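Glutathione uptake transporter (Shewanella oneidensis, PDB 4UVM) probably carries short peptides across the membrane together with protons, as a major facilitator superfamily member of the POT family. Local coordinates at residues Ala291-Phe305 against Phe429-Ile442. Sequence-based numbering, arbitrary orientation.
Sequences AVDGVRSVLRILVLF and FAYSQAPKAMKGTI. With 78N ((2R)-2,3-dihydroxypropyl(7Z)-pentadec-7-enoate), chain E; 78N ((2R)-2,3-dihydroxypropyl(7Z)-pentadec-7-enoate), chain D.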
# COMPACT_ATOMS: atom_id res chain seq x y z
N ALA A 291 -4.89 -5.89 -28.65
CA ALA A 291 -4.17 -6.40 -27.49
C ALA A 291 -2.88 -5.63 -27.24
O ALA A 291 -2.48 -5.42 -26.10
CB ALA A 291 -3.87 -7.88 -27.66
N VAL A 292 -2.22 -5.22 -28.32
CA VAL A 292 -0.99 -4.45 -28.23
C VAL A 292 -1.29 -3.01 -27.84
O VAL A 292 -0.54 -2.37 -27.11
CB VAL A 292 -0.21 -4.48 -29.56
CG1 VAL A 292 1.10 -3.70 -29.44
CG2 VAL A 292 0.07 -5.91 -29.98
N ASP A 293 -2.42 -2.50 -28.33
CA ASP A 293 -2.88 -1.17 -27.98
C ASP A 293 -3.19 -1.06 -26.49
O ASP A 293 -2.93 -0.04 -25.86
CB ASP A 293 -4.12 -0.79 -28.80
CG ASP A 293 -3.76 -0.25 -30.17
OD1 ASP A 293 -2.67 0.34 -30.31
OD2 ASP A 293 -4.57 -0.43 -31.11
N GLY A 294 -3.75 -2.13 -25.94
CA GLY A 294 -4.09 -2.18 -24.53
C GLY A 294 -2.87 -2.10 -23.64
O GLY A 294 -2.87 -1.39 -22.63
N VAL A 295 -1.82 -2.83 -24.01
CA VAL A 295 -0.56 -2.78 -23.27
C VAL A 295 0.01 -1.37 -23.28
O VAL A 295 0.56 -0.90 -22.29
CB VAL A 295 0.48 -3.77 -23.86
CG1 VAL A 295 1.84 -3.56 -23.21
CG2 VAL A 295 0.01 -5.20 -23.66
N ARG A 296 -0.16 -0.67 -24.40
CA ARG A 296 0.25 0.72 -24.50
C ARG A 296 -0.52 1.57 -23.49
O ARG A 296 0.04 2.48 -22.88
CB ARG A 296 0.05 1.25 -25.92
CG ARG A 296 0.27 2.75 -26.07
CD ARG A 296 1.66 3.16 -25.60
NE ARG A 296 2.72 2.66 -26.48
CZ ARG A 296 4.01 2.90 -26.30
NH1 ARG A 296 4.42 3.63 -25.27
NH2 ARG A 296 4.90 2.40 -27.15
N SER A 297 -1.80 1.27 -23.33
CA SER A 297 -2.65 1.98 -22.38
C SER A 297 -2.16 1.77 -20.95
O SER A 297 -2.11 2.71 -20.15
CB SER A 297 -4.11 1.54 -22.50
OG SER A 297 -4.65 1.90 -23.76
N VAL A 298 -1.80 0.53 -20.64
CA VAL A 298 -1.31 0.18 -19.31
C VAL A 298 0.03 0.86 -19.02
O VAL A 298 0.22 1.43 -17.95
CB VAL A 298 -1.16 -1.35 -19.16
CG1 VAL A 298 -0.39 -1.69 -17.89
CG2 VAL A 298 -2.52 -2.01 -19.14
N LEU A 299 0.94 0.82 -19.99
CA LEU A 299 2.26 1.42 -19.83
C LEU A 299 2.18 2.91 -19.49
O LEU A 299 3.06 3.44 -18.82
CB LEU A 299 3.10 1.22 -21.09
CG LEU A 299 3.66 -0.18 -21.31
CD1 LEU A 299 4.61 -0.19 -22.50
CD2 LEU A 299 4.36 -0.67 -20.06
N ARG A 300 1.12 3.57 -19.95
CA ARG A 300 0.92 4.97 -19.62
C ARG A 300 0.43 5.12 -18.19
O ARG A 300 0.77 6.07 -17.50
CB ARG A 300 -0.06 5.62 -20.60
CG ARG A 300 0.47 5.75 -22.01
CD ARG A 300 -0.35 6.75 -22.82
NE ARG A 300 0.04 6.75 -24.22
CZ ARG A 300 -0.63 6.13 -25.18
NH1 ARG A 300 -1.73 5.45 -24.89
NH2 ARG A 300 -0.20 6.18 -26.44
N ILE A 301 -0.39 4.16 -17.76
CA ILE A 301 -0.90 4.14 -16.40
C ILE A 301 0.24 3.86 -15.41
O ILE A 301 0.24 4.35 -14.29
CB ILE A 301 -2.02 3.09 -16.23
CG1 ILE A 301 -3.21 3.43 -17.13
CG2 ILE A 301 -2.49 3.00 -14.80
CD1 ILE A 301 -4.36 2.47 -17.00
N LEU A 302 1.21 3.08 -15.86
CA LEU A 302 2.38 2.76 -15.04
C LEU A 302 3.12 4.02 -14.60
O LEU A 302 3.51 4.14 -13.44
CB LEU A 302 3.33 1.84 -15.79
CG LEU A 302 3.36 0.39 -15.33
CD1 LEU A 302 1.98 -0.24 -15.45
CD2 LEU A 302 4.39 -0.40 -16.12
N VAL A 303 3.31 4.95 -15.53
CA VAL A 303 3.99 6.20 -15.22
C VAL A 303 3.17 7.01 -14.24
O VAL A 303 3.71 7.64 -13.33
CB VAL A 303 4.27 7.03 -16.49
CG1 VAL A 303 4.93 8.35 -16.13
CG2 VAL A 303 5.15 6.24 -17.45
N LEU A 304 1.85 6.98 -14.41
CA LEU A 304 0.93 7.61 -13.48
C LEU A 304 1.12 7.06 -12.07
O LEU A 304 1.26 7.82 -11.11
CB LEU A 304 -0.51 7.41 -13.94
CG LEU A 304 -1.35 8.67 -14.19
CD1 LEU A 304 -0.54 9.69 -14.97
CD2 LEU A 304 -2.64 8.32 -14.93
N PHE A 305 1.13 5.73 -11.94
CA PHE A 305 1.27 5.08 -10.64
C PHE A 305 2.61 5.37 -9.98
O PHE A 305 2.69 5.51 -8.76
CB PHE A 305 1.10 3.56 -10.78
CG PHE A 305 -0.32 3.12 -11.00
CD1 PHE A 305 -1.37 4.02 -10.93
CD2 PHE A 305 -0.60 1.79 -11.28
CE1 PHE A 305 -2.67 3.60 -11.13
CE2 PHE A 305 -1.90 1.37 -11.49
CZ PHE A 305 -2.94 2.28 -11.41
N PHE A 429 -10.24 4.86 -11.82
CA PHE A 429 -9.98 5.66 -13.00
C PHE A 429 -9.16 4.89 -14.03
O PHE A 429 -9.43 4.97 -15.23
CB PHE A 429 -9.26 6.96 -12.63
CG PHE A 429 -8.60 7.64 -13.79
CD1 PHE A 429 -9.35 8.34 -14.72
CD2 PHE A 429 -7.22 7.59 -13.95
CE1 PHE A 429 -8.75 8.97 -15.79
CE2 PHE A 429 -6.61 8.21 -15.02
CZ PHE A 429 -7.37 8.91 -15.94
N ALA A 430 -8.17 4.15 -13.55
CA ALA A 430 -7.28 3.38 -14.42
C ALA A 430 -8.04 2.26 -15.13
O ALA A 430 -7.68 1.87 -16.24
CB ALA A 430 -6.13 2.81 -13.62
N TYR A 431 -9.07 1.74 -14.47
CA TYR A 431 -9.90 0.70 -15.05
C TYR A 431 -10.58 1.19 -16.33
O TYR A 431 -10.66 0.47 -17.32
CB TYR A 431 -10.96 0.24 -14.05
CG TYR A 431 -10.42 -0.70 -13.00
CD1 TYR A 431 -9.16 -1.28 -13.13
CD2 TYR A 431 -11.18 -1.03 -11.88
CE1 TYR A 431 -8.67 -2.14 -12.18
CE2 TYR A 431 -10.69 -1.89 -10.92
CZ TYR A 431 -9.44 -2.45 -11.07
OH TYR A 431 -8.95 -3.31 -10.12
N SER A 432 -11.04 2.44 -16.30
CA SER A 432 -11.73 3.03 -17.44
C SER A 432 -10.76 3.39 -18.56
O SER A 432 -11.18 3.59 -19.70
CB SER A 432 -12.51 4.27 -17.00
OG SER A 432 -11.66 5.20 -16.35
N GLN A 433 -9.47 3.46 -18.25
CA GLN A 433 -8.48 3.93 -19.21
C GLN A 433 -7.94 2.82 -20.11
O GLN A 433 -7.45 3.08 -21.21
CB GLN A 433 -7.31 4.60 -18.49
CG GLN A 433 -7.68 5.92 -17.84
CD GLN A 433 -8.27 6.89 -18.84
OE1 GLN A 433 -9.43 7.28 -18.73
NE2 GLN A 433 -7.47 7.29 -19.83
N ALA A 434 -8.04 1.59 -19.63
CA ALA A 434 -7.49 0.45 -20.35
C ALA A 434 -8.56 -0.61 -20.57
O ALA A 434 -9.52 -0.69 -19.80
CB ALA A 434 -6.31 -0.14 -19.60
N PRO A 435 -8.41 -1.42 -21.64
CA PRO A 435 -9.28 -2.56 -21.93
C PRO A 435 -9.57 -3.44 -20.71
O PRO A 435 -8.69 -3.61 -19.86
CB PRO A 435 -8.48 -3.33 -22.98
CG PRO A 435 -7.74 -2.27 -23.71
CD PRO A 435 -7.43 -1.19 -22.71
N LYS A 436 -10.78 -3.98 -20.65
CA LYS A 436 -11.23 -4.80 -19.53
C LYS A 436 -10.28 -5.95 -19.19
O LYS A 436 -10.15 -6.34 -18.03
CB LYS A 436 -12.63 -5.36 -19.83
CG LYS A 436 -13.15 -6.34 -18.80
CD LYS A 436 -14.48 -6.94 -19.23
CE LYS A 436 -14.74 -8.26 -18.52
NZ LYS A 436 -13.69 -9.27 -18.85
N ALA A 437 -9.61 -6.48 -20.21
CA ALA A 437 -8.70 -7.61 -20.02
C ALA A 437 -7.51 -7.23 -19.14
O ALA A 437 -6.89 -8.09 -18.51
CB ALA A 437 -8.22 -8.13 -21.36
N MET A 438 -7.20 -5.94 -19.09
CA MET A 438 -6.05 -5.46 -18.35
C MET A 438 -6.38 -5.15 -16.89
O MET A 438 -5.52 -4.65 -16.15
CB MET A 438 -5.47 -4.22 -19.04
CG MET A 438 -4.92 -4.49 -20.43
SD MET A 438 -3.59 -5.70 -20.41
CE MET A 438 -3.23 -5.85 -22.15
N LYS A 439 -7.61 -5.44 -16.47
CA LYS A 439 -8.06 -5.11 -15.12
C LYS A 439 -7.19 -5.76 -14.05
O LYS A 439 -6.89 -5.15 -13.02
CB LYS A 439 -9.52 -5.52 -14.92
CG LYS A 439 -10.12 -5.03 -13.61
CD LYS A 439 -11.47 -5.67 -13.32
CE LYS A 439 -12.02 -5.20 -11.98
NZ LYS A 439 -13.24 -5.96 -11.58
N GLY A 440 -6.79 -7.01 -14.29
CA GLY A 440 -5.95 -7.72 -13.35
C GLY A 440 -4.53 -7.22 -13.35
O GLY A 440 -3.84 -7.26 -12.33
N THR A 441 -4.08 -6.73 -14.50
CA THR A 441 -2.72 -6.22 -14.64
C THR A 441 -2.60 -4.86 -13.97
O THR A 441 -1.58 -4.53 -13.37
CB THR A 441 -2.31 -6.10 -16.13
OG1 THR A 441 -2.50 -7.35 -16.78
CG2 THR A 441 -0.86 -5.68 -16.25
N ILE A 442 -3.66 -4.06 -14.08
CA ILE A 442 -3.70 -2.74 -13.47
C ILE A 442 -3.70 -2.86 -11.95
O ILE A 442 -2.97 -2.15 -11.26
CB ILE A 442 -4.95 -1.97 -13.92
CG1 ILE A 442 -4.87 -1.67 -15.42
CG2 ILE A 442 -5.10 -0.68 -13.14
CD1 ILE A 442 -6.13 -1.08 -16.00
O22 78N E . 4.49 6.77 -23.36
C19 78N E . 4.53 6.37 -22.03
C18 78N E . 4.70 4.92 -21.78
O20 78N E . 4.90 4.28 -22.98
C17 78N E . 5.89 4.66 -20.90
O16 78N E . 5.73 3.77 -19.85
C8 78N E . 6.83 3.26 -19.19
O15 78N E . 7.95 3.55 -19.59
C7 78N E . 6.65 2.35 -18.00
C6 78N E . 7.68 2.38 -16.90
C5 78N E . 7.43 3.28 -15.71
C4 78N E . 7.50 2.66 -14.33
C3 78N E . 8.85 2.52 -13.69
C2 78N E . 9.77 3.72 -13.77
C1 78N E . 10.46 4.16 -12.65
C9 78N E . 10.30 3.47 -11.32
C10 78N E . 10.25 4.34 -10.10
C11 78N E . 10.98 5.66 -10.16
C12 78N E . 12.47 5.63 -10.02
C13 78N E . 13.22 6.89 -10.34
C15 78N E . 14.40 8.28 -12.14
C14 78N E . 13.38 7.24 -11.79
O22 78N D . -2.38 -10.71 -13.91
C19 78N D . -1.40 -9.82 -13.52
C18 78N D . -0.15 -9.76 -14.33
O20 78N D . -0.47 -9.52 -15.64
C17 78N D . 0.73 -8.65 -13.85
O16 78N D . 2.11 -8.77 -14.02
C8 78N D . 2.95 -7.97 -13.28
O15 78N D . 2.50 -7.31 -12.35
C7 78N D . 4.43 -7.89 -13.60
C6 78N D . 5.42 -8.33 -12.56
C5 78N D . 6.20 -7.26 -11.83
C4 78N D . 7.44 -7.68 -11.08
C3 78N D . 8.73 -7.73 -11.85
C2 78N D . 9.22 -9.10 -12.30
C1 78N D . 9.57 -9.35 -13.62
C9 78N D . 9.49 -8.26 -14.68
C10 78N D . 8.43 -8.40 -15.74
C11 78N D . 8.29 -7.28 -16.73
C12 78N D . 7.59 -6.05 -16.25
C13 78N D . 7.29 -4.98 -17.25
C15 78N D . 6.63 -3.19 -15.55
C14 78N D . 6.32 -3.91 -16.82
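The CD1 tip of I301 reaches into a hollow walled by A430, Q433, A434 and I442, a worked case of a side-chain tip seated between the residues of the opposing helices and turn. Its CG1 branch lies anti to the carbonyl carbon (chi1 -62°) and chi2 is extended, which carries CD1 out to A430 O and Q433 CB; I301 CG2 rests on A430 CB at 3.8 Å. One turn earlier S297 presents CB to A434 CB, 4.0 Å away. Next comes a hollow rather than a bump: G294 has no side chain, and the P435 ring fills the place, with P435 CG 3.7 Å from G294 CA. M438, bent at chi2, lies across V298 and V295; its CG meets V298 CG2 at 3.7 Å, and its methyl CE ends 3.6 Å from V295 CG2. In this POT-family transporter of the major facilitator superfamily, helix 289-306 thus packs against the consecutive helices 426-433 and 439-463 and the turn between them; residues 291-305 run nearly antiparallel to 429-433 (153°). No hydrogen bond crosses the interface. F215 of helix 215-224 closes over V295, V298 and T441, while Q433 turns its amide away to Y506. T441 OG1 shares a hydrogen bond (3.2 Å) with O20 of one bound monoacylglycerol; R296, L299 and V303 line the pocket of another. At the far end F305 turns its CE2 edge to I442 O, with CZ 3.9 Å from A430 CB, I301 CG2 over one face near the rim, and the W446 ring meeting it at about 55°. An alanine in place of F305 is likely to open a gap between A430 CB, I442 CG2 and W446, leaving I301 CG2 without the ring face it rests on. Beside it, L304 CD2 abuts the F429 ring edge in plane, 4.0 Å from F429 CE2, while Q433 CG sits over one face, near its rim.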